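Local coordinates for protein neuraminidase (Influenza A virus, PDB 4GDI) that belongs to the influenza sialidase family and possibly removes terminal sialic acid from glycoconjugates, although its putative active site has diverged, at residues 219-224 with 257-262; 242-247 with 277-282. One frame throughout, in Å; residues are numbered along the deposited sequence.

Interaction 1: 219-224 with 257-262. With CA (calcium ion), chain R.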
loop_
_atom_site.group_PDB
_atom_site.type_symbol
_atom_site.label_atom_id
_atom_site.label_comp_id
_atom_site.label_asym_id
_atom_site.label_seq_id
_atom_site.Cartn_x
_atom_site.Cartn_y
_atom_site.Cartn_z
ATOM N N ASP A 219 5.473 -18.396 42.373
ATOM C CA ASP A 219 4.018 -18.553 42.306
ATOM C C ASP A 219 3.560 -19.052 40.966
ATOM O O ASP A 219 4.014 -18.588 39.919
ATOM C CB ASP A 219 3.295 -17.235 42.637
ATOM C CG ASP A 219 1.836 -17.435 43.056
ATOM O OD1 ASP A 219 1.319 -18.577 43.033
ATOM O OD2 ASP A 219 1.184 -16.423 43.406
ATOM N N ALA A 220 2.614 -19.987 41.013
ATOM C CA ALA A 220 1.989 -20.518 39.820
ATOM C C ALA A 220 0.569 -19.962 39.679
ATOM O O ALA A 220 -0.098 -20.198 38.679
ATOM C CB ALA A 220 1.977 -22.059 39.870
ATOM N N LYS A 221 0.104 -19.234 40.688
ATOM C CA LYS A 221 -1.069 -18.394 40.492
ATOM C C LYS A 221 -0.538 -17.120 39.858
ATOM O O LYS A 221 0.664 -16.843 39.931
ATOM C CB LYS A 221 -1.774 -18.082 41.816
ATOM C CG LYS A 221 -2.808 -19.126 42.234
ATOM C CD LYS A 221 -3.292 -18.872 43.657
ATOM C CE LYS A 221 -4.336 -19.908 44.077
ATOM N NZ LYS A 221 -4.920 -19.589 45.407
ATOM N N ARG A 222 -1.415 -16.353 39.225
ATOM C CA ARG A 222 -1.006 -15.059 38.672
ATOM C C ARG A 222 -1.468 -13.975 39.616
ATOM O O ARG A 222 -2.648 -13.902 39.930
ATOM C CB ARG A 222 -1.621 -14.846 37.295
ATOM C CG ARG A 222 -1.224 -15.901 36.291
ATOM C CD ARG A 222 -1.829 -15.605 34.938
ATOM N NE ARG A 222 -1.415 -16.553 33.912
ATOM C CZ ARG A 222 -0.231 -16.525 33.305
ATOM N NH1 ARG A 222 0.666 -15.615 33.646
ATOM N NH2 ARG A 222 0.060 -17.418 32.362
ATOM N N PRO A 223 -0.531 -13.154 40.104
ATOM C CA PRO A 223 -0.921 -11.999 40.917
ATOM C C PRO A 223 -1.686 -10.971 40.080
ATOM O O PRO A 223 -1.478 -10.852 38.862
ATOM C CB PRO A 223 0.418 -11.420 41.376
ATOM C CG PRO A 223 1.383 -11.819 40.305
ATOM C CD PRO A 223 0.910 -13.159 39.787
ATOM N N LEU A 224 -2.560 -10.228 40.735
ATOM C CA LEU A 224 -3.398 -9.248 40.057
ATOM C C LEU A 224 -3.213 -7.867 40.622
ATOM O O LEU A 224 -3.039 -7.683 41.828
ATOM C CB LEU A 224 -4.867 -9.632 40.194
ATOM C CG LEU A 224 -5.177 -11.011 39.634
ATOM C CD1 LEU A 224 -6.590 -11.412 39.977
ATOM C CD2 LEU A 224 -4.966 -11.019 38.116
ATOM N N LYS A 257 -4.068 -18.243 49.187
ATOM C CA LYS A 257 -2.631 -18.456 49.288
ATOM C C LYS A 257 -1.992 -18.700 47.927
ATOM O O LYS A 257 -2.630 -19.199 47.009
ATOM C CB LYS A 257 -2.325 -19.611 50.243
ATOM C CG LYS A 257 -2.795 -19.342 51.673
ATOM C CD LYS A 257 -2.136 -20.277 52.679
ATOM C CE LYS A 257 -2.464 -21.736 52.407
ATOM N NZ LYS A 257 -1.683 -22.646 53.292
ATOM N N MET A 258 -0.724 -18.325 47.822
ATOM C CA MET A 258 0.075 -18.577 46.635
ATOM C C MET A 258 0.199 -20.072 46.357
ATOM O O MET A 258 0.225 -20.881 47.280
ATOM C CB MET A 258 1.461 -17.968 46.825
ATOM C CG MET A 258 1.425 -16.456 46.924
ATOM S SD MET A 258 2.948 -15.688 47.504
ATOM C CE MET A 258 4.058 -16.051 46.164
ATOM N N ALA A 259 0.251 -20.424 45.075
ATOM C CA ALA A 259 0.500 -21.799 44.651
ATOM C C ALA A 259 1.990 -21.958 44.370
ATOM O O ALA A 259 2.463 -21.714 43.262
ATOM C CB ALA A 259 -0.313 -22.115 43.416
ATOM N N GLN A 260 2.744 -22.361 45.379
ATOM C CA GLN A 260 4.191 -22.365 45.247
ATOM C C GLN A 260 4.732 -23.583 44.502
ATOM O O GLN A 260 5.869 -23.552 44.043
ATOM C CB GLN A 260 4.845 -22.215 46.616
ATOM C CG GLN A 260 4.126 -21.185 47.475
ATOM C CD GLN A 260 5.063 -20.291 48.261
ATOM O OE1 GLN A 260 5.577 -19.294 47.739
ATOM N NE2 GLN A 260 5.276 -20.630 49.531
ATOM N N GLU A 261 3.926 -24.631 44.339
ATOM C CA GLU A 261 4.391 -25.801 43.583
ATOM C C GLU A 261 4.701 -25.399 42.139
ATOM O O GLU A 261 3.804 -25.007 41.388
ATOM C CB GLU A 261 3.362 -26.944 43.596
ATOM C CG GLU A 261 3.911 -28.248 42.989
ATOM C CD GLU A 261 2.843 -29.314 42.731
ATOM O OE1 GLU A 261 1.663 -29.108 43.097
ATOM O OE2 GLU A 261 3.192 -30.366 42.146
ATOM N N LYS A 262 5.976 -25.501 41.769
ATOM C CA LYS A 262 6.449 -25.153 40.429
ATOM C C LYS A 262 6.149 -23.692 40.100
ATOM O O LYS A 262 5.774 -23.355 38.980
ATOM C CB LYS A 262 5.847 -26.085 39.386
ATOM C CG LYS A 262 6.424 -27.504 39.470
ATOM C CD LYS A 262 5.481 -28.542 38.899
ATOM C CE LYS A 262 5.767 -28.823 37.430
ATOM N NZ LYS A 262 4.731 -29.718 36.835
HETATM CA CA CA R . 5.314 -18.780 37.997
HETATM O O HOH W 1 4.870 -21.131 37.619
#

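Interaction 2: 242-247 with 277-282. With CA (calcium ion), chain R.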
loop_
_atom_site.group_PDB
_atom_site.type_symbol
_atom_site.label_atom_id
_atom_site.label_comp_id
_atom_site.label_asym_id
_atom_site.label_seq_id
_atom_site.Cartn_x
_atom_site.Cartn_y
_atom_site.Cartn_z
ATOM N N ALA A 242 -7.121 -23.352 41.285
ATOM C CA ALA A 242 -6.623 -23.728 39.967
ATOM C C ALA A 242 -5.618 -22.692 39.472
ATOM O O ALA A 242 -6.014 -21.682 38.888
ATOM C CB ALA A 242 -7.774 -23.837 39.008
ATOM N N PRO A 243 -4.320 -22.925 39.716
ATOM C CA PRO A 243 -3.269 -22.015 39.232
ATOM C C PRO A 243 -3.323 -21.884 37.710
ATOM O O PRO A 243 -3.750 -22.840 37.079
ATOM C CB PRO A 243 -1.975 -22.708 39.678
ATOM C CG PRO A 243 -2.388 -23.604 40.794
ATOM C CD PRO A 243 -3.754 -24.071 40.441
ATOM N N THR A 244 -2.927 -20.745 37.127
ATOM C CA THR A 244 -3.043 -20.589 35.678
ATOM C C THR A 244 -1.741 -20.242 34.961
ATOM O O THR A 244 -1.719 -20.132 33.736
ATOM C CB THR A 244 -4.116 -19.536 35.273
ATOM O OG1 THR A 244 -3.738 -18.232 35.739
ATOM C CG2 THR A 244 -5.470 -19.910 35.825
ATOM N N ASP A 245 -0.658 -20.083 35.708
ATOM C CA ASP A 245 0.647 -19.894 35.098
ATOM C C ASP A 245 1.058 -21.213 34.416
ATOM O O ASP A 245 0.444 -22.260 34.624
ATOM C CB ASP A 245 1.663 -19.518 36.172
ATOM C CG ASP A 245 2.849 -18.742 35.631
ATOM O OD1 ASP A 245 2.938 -18.514 34.399
ATOM O OD2 ASP A 245 3.699 -18.358 36.461
ATOM N N PHE A 246 2.066 -21.141 33.562
ATOM C CA PHE A 246 2.761 -22.331 33.108
ATOM C C PHE A 246 4.254 -22.084 33.230
ATOM O O PHE A 246 4.762 -21.112 32.674
ATOM C CB PHE A 246 2.409 -22.712 31.679
ATOM C CG PHE A 246 2.924 -24.075 31.303
ATOM C CD1 PHE A 246 4.253 -24.249 30.931
ATOM C CD2 PHE A 246 2.100 -25.186 31.382
ATOM C CE1 PHE A 246 4.748 -25.507 30.627
ATOM C CE2 PHE A 246 2.588 -26.453 31.075
ATOM C CZ PHE A 246 3.914 -26.607 30.693
ATOM N N PRO A 247 4.969 -22.976 33.944
ATOM C CA PRO A 247 4.457 -24.239 34.499
ATOM C C PRO A 247 3.612 -24.048 35.743
ATOM O O PRO A 247 3.492 -22.928 36.257
ATOM C CB PRO A 247 5.739 -25.001 34.863
ATOM C CG PRO A 247 6.717 -23.943 35.192
ATOM C CD PRO A 247 6.381 -22.756 34.302
ATOM N N ALA A 277 -15.615 -13.479 36.784
ATOM C CA ALA A 277 -14.241 -13.453 36.322
ATOM C C ALA A 277 -14.052 -14.532 35.271
ATOM O O ALA A 277 -14.849 -15.464 35.183
ATOM C CB ALA A 277 -13.297 -13.699 37.481
ATOM N N TRP A 278 -12.991 -14.409 34.482
ATOM C CA TRP A 278 -12.571 -15.495 33.599
ATOM C C TRP A 278 -11.102 -15.768 33.797
ATOM O O TRP A 278 -10.295 -14.831 33.828
ATOM C CB TRP A 278 -12.809 -15.139 32.140
ATOM C CG TRP A 278 -14.242 -15.133 31.741
ATOM C CD1 TRP A 278 -15.145 -14.140 31.948
ATOM C CD2 TRP A 278 -14.934 -16.169 31.041
ATOM N NE1 TRP A 278 -16.357 -14.486 31.410
ATOM C CE2 TRP A 278 -16.253 -15.729 30.846
ATOM C CE3 TRP A 278 -14.564 -17.425 30.553
ATOM C CZ2 TRP A 278 -17.207 -16.505 30.201
ATOM C CZ3 TRP A 278 -15.514 -18.195 29.910
ATOM C CH2 TRP A 278 -16.817 -17.731 29.737
ATOM N N THR A 279 -10.764 -17.048 33.950
ATOM C CA THR A 279 -9.380 -17.489 33.992
ATOM C C THR A 279 -9.027 -18.092 32.661
ATOM O O THR A 279 -9.915 -18.478 31.901
ATOM C CB THR A 279 -9.149 -18.538 35.089
ATOM O OG1 THR A 279 -10.105 -19.587 34.948
ATOM C CG2 THR A 279 -9.297 -17.905 36.479
ATOM N N SER A 280 -7.730 -18.197 32.388
ATOM C CA SER A 280 -7.275 -18.810 31.152
ATOM C C SER A 280 -5.972 -19.578 31.387
ATOM O O SER A 280 -5.107 -19.140 32.141
ATOM C CB SER A 280 -7.119 -17.740 30.060
ATOM O OG SER A 280 -6.206 -16.748 30.460
ATOM N N LYS A 281 -5.850 -20.744 30.759
ATOM C CA LYS A 281 -4.682 -21.592 30.970
ATOM C C LYS A 281 -4.554 -22.701 29.917
ATOM O O LYS A 281 -5.501 -23.012 29.174
ATOM C CB LYS A 281 -4.745 -22.209 32.366
ATOM C CG LYS A 281 -5.958 -23.134 32.572
ATOM C CD LYS A 281 -5.992 -23.739 33.984
ATOM C CE LYS A 281 -7.030 -24.869 34.086
ATOM N NZ LYS A 281 -6.960 -25.590 35.398
ATOM N N THR A 282 -3.363 -23.280 29.844
ATOM C CA THR A 282 -3.146 -24.470 29.026
ATOM C C THR A 282 -4.121 -25.571 29.475
ATOM O O THR A 282 -4.465 -25.674 30.650
ATOM C CB THR A 282 -1.707 -24.970 29.159
ATOM O OG1 THR A 282 -1.423 -25.237 30.535
ATOM C CG2 THR A 282 -0.697 -23.912 28.627
HETATM CA CA CA R . 5.314 -18.780 37.997
HETATM O O HOH W 2 -5.157 -25.271 37.263
HETATM O O HOH W 3 -1.360 -21.796 31.457
HETATM O O HOH W 4 -2.330 -18.408 31.386
HETATM O O HOH W 5 -5.165 -17.059 33.664
HETATM O O HOH W 1 4.870 -21.131 37.619
#

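Interaction 1: 219-224 with 257-262
Asp219, Ala220 and Lys221 lie against 257-259, meeting mainly Ala259, Met258 and Lys257; the touching residues are all in loops. The Asp219 side chain starts at CB, which touches the thioether methyl CE of Met258 at 3.8 Å. Its CG stands anti to the backbone N (chi1 -160°), and this brings the carboxylate up to Met258 CB and Ala259 N. OD1 then accepts from Ala259 N at 3.0 Å, a bent bond (137°), and from Lys221 N in its own segment at 2.7 Å. These two donors approach from opposite faces of the carboxylate plane, so OD1 is gripped from above and below. The other oxygen, OD2, rests on Met258 CG at 3.5 Å, where the two side chains cross obliquely.

The direct backbone bond is at Ala220, whose N donates to Ala259 O at 2.8 Å while the two CB methyls pack together. Lys221 runs as an extended rod, its CG over the Ala259 CB and its CD and CE along Lys257 O. Its NZ donates to that same Lys257 O at 2.8 Å; it also donates to the carbonyls of Pro238 and Asn240, so three backbone oxygens hold the ammonium of this buried lysine.

Lys262 O accepts from a water that coordinates calcium. The metal is also bound by Asp219 O at 2.3 Å, Asn215 O, Asp245 OD2, Gly263 O and Gly265 O. The OD1 bond to Lys221 N makes an Asx turn, which shapes the loop that presents Asp219 O to this calcium site.

Interaction 2: 242-247 with 277-282
Thr244 and Lys281 mark the closest backbone approach, CA to CA 5.1 Å. Residues 242-247 form a loop with a cis peptide before Pro247, while 277-281 is an outermost strand of its sheet within the chain. The touching parts run 48° apart in end-to-end direction, and the backbones meet through water rather than by direct pairing.

Thr244 and Lys281 carry most of the contact. Thr244 CB sits 3.3 Å from Ser280 O, and its methyl CG2 is 4.0 Å from Thr279 CB, the two side chains crossing at about a right angle. OG1 of Thr244, placed between the backbone N and carbonyl carbon (chi1 64°), donates to a water that in turn donates to Ser280 O at 2.6 Å. A second water donates to both Thr244 O and Ser280 O, and a third links Thr244 O, as acceptor, with Thr282 N. Thr244 O thus receives two water hydrogens.

Lys281 CB packs by Thr244 CB at 4.0 Å. Beyond CG the chain is extended, passing CD by Pro243 O and bringing NZ beside the Ala242 methyl. There NZ donates at 2.6 Å to a water that itself donates to Pro243 O. At the far end, Phe246 CD2 lies 3.6 Å from Thr282 OG1, a hydroxyl whose own bond is to Ala284 O, and the two side chains cross near a right angle.

The side chain of Asp245 leaves the backbone away from the strand, and its OD2 binds calcium at 2.3 Å. The interface between metal-binding loop and strand therefore divides its chemistry: direct contacts are van der Waals packing, while the polar links between the segments run through four bridging waters.

Along the chain the segments come in the order 219-224, 242-247, 257-262, 277-282, so the two contacts cross rather than nest. Interaction 1 closes a loop that contains strands 224-228 and 233-236 and then 242-247. Interaction 2 closes a second, overlapping loop from 242-247 to 277-282, which holds 257-262 and no regular strand. Ala220 O and Asp245 N, 3.0 Å apart in a probable hydrogen bond, connect the first segment of each, and both contacts share the calcium ion and one of its waters. Together they fasten the long loop between strands 233-236 and 277-281 to the loop before strand 224-228 and to strand 277-281, joining two sheets of the propeller.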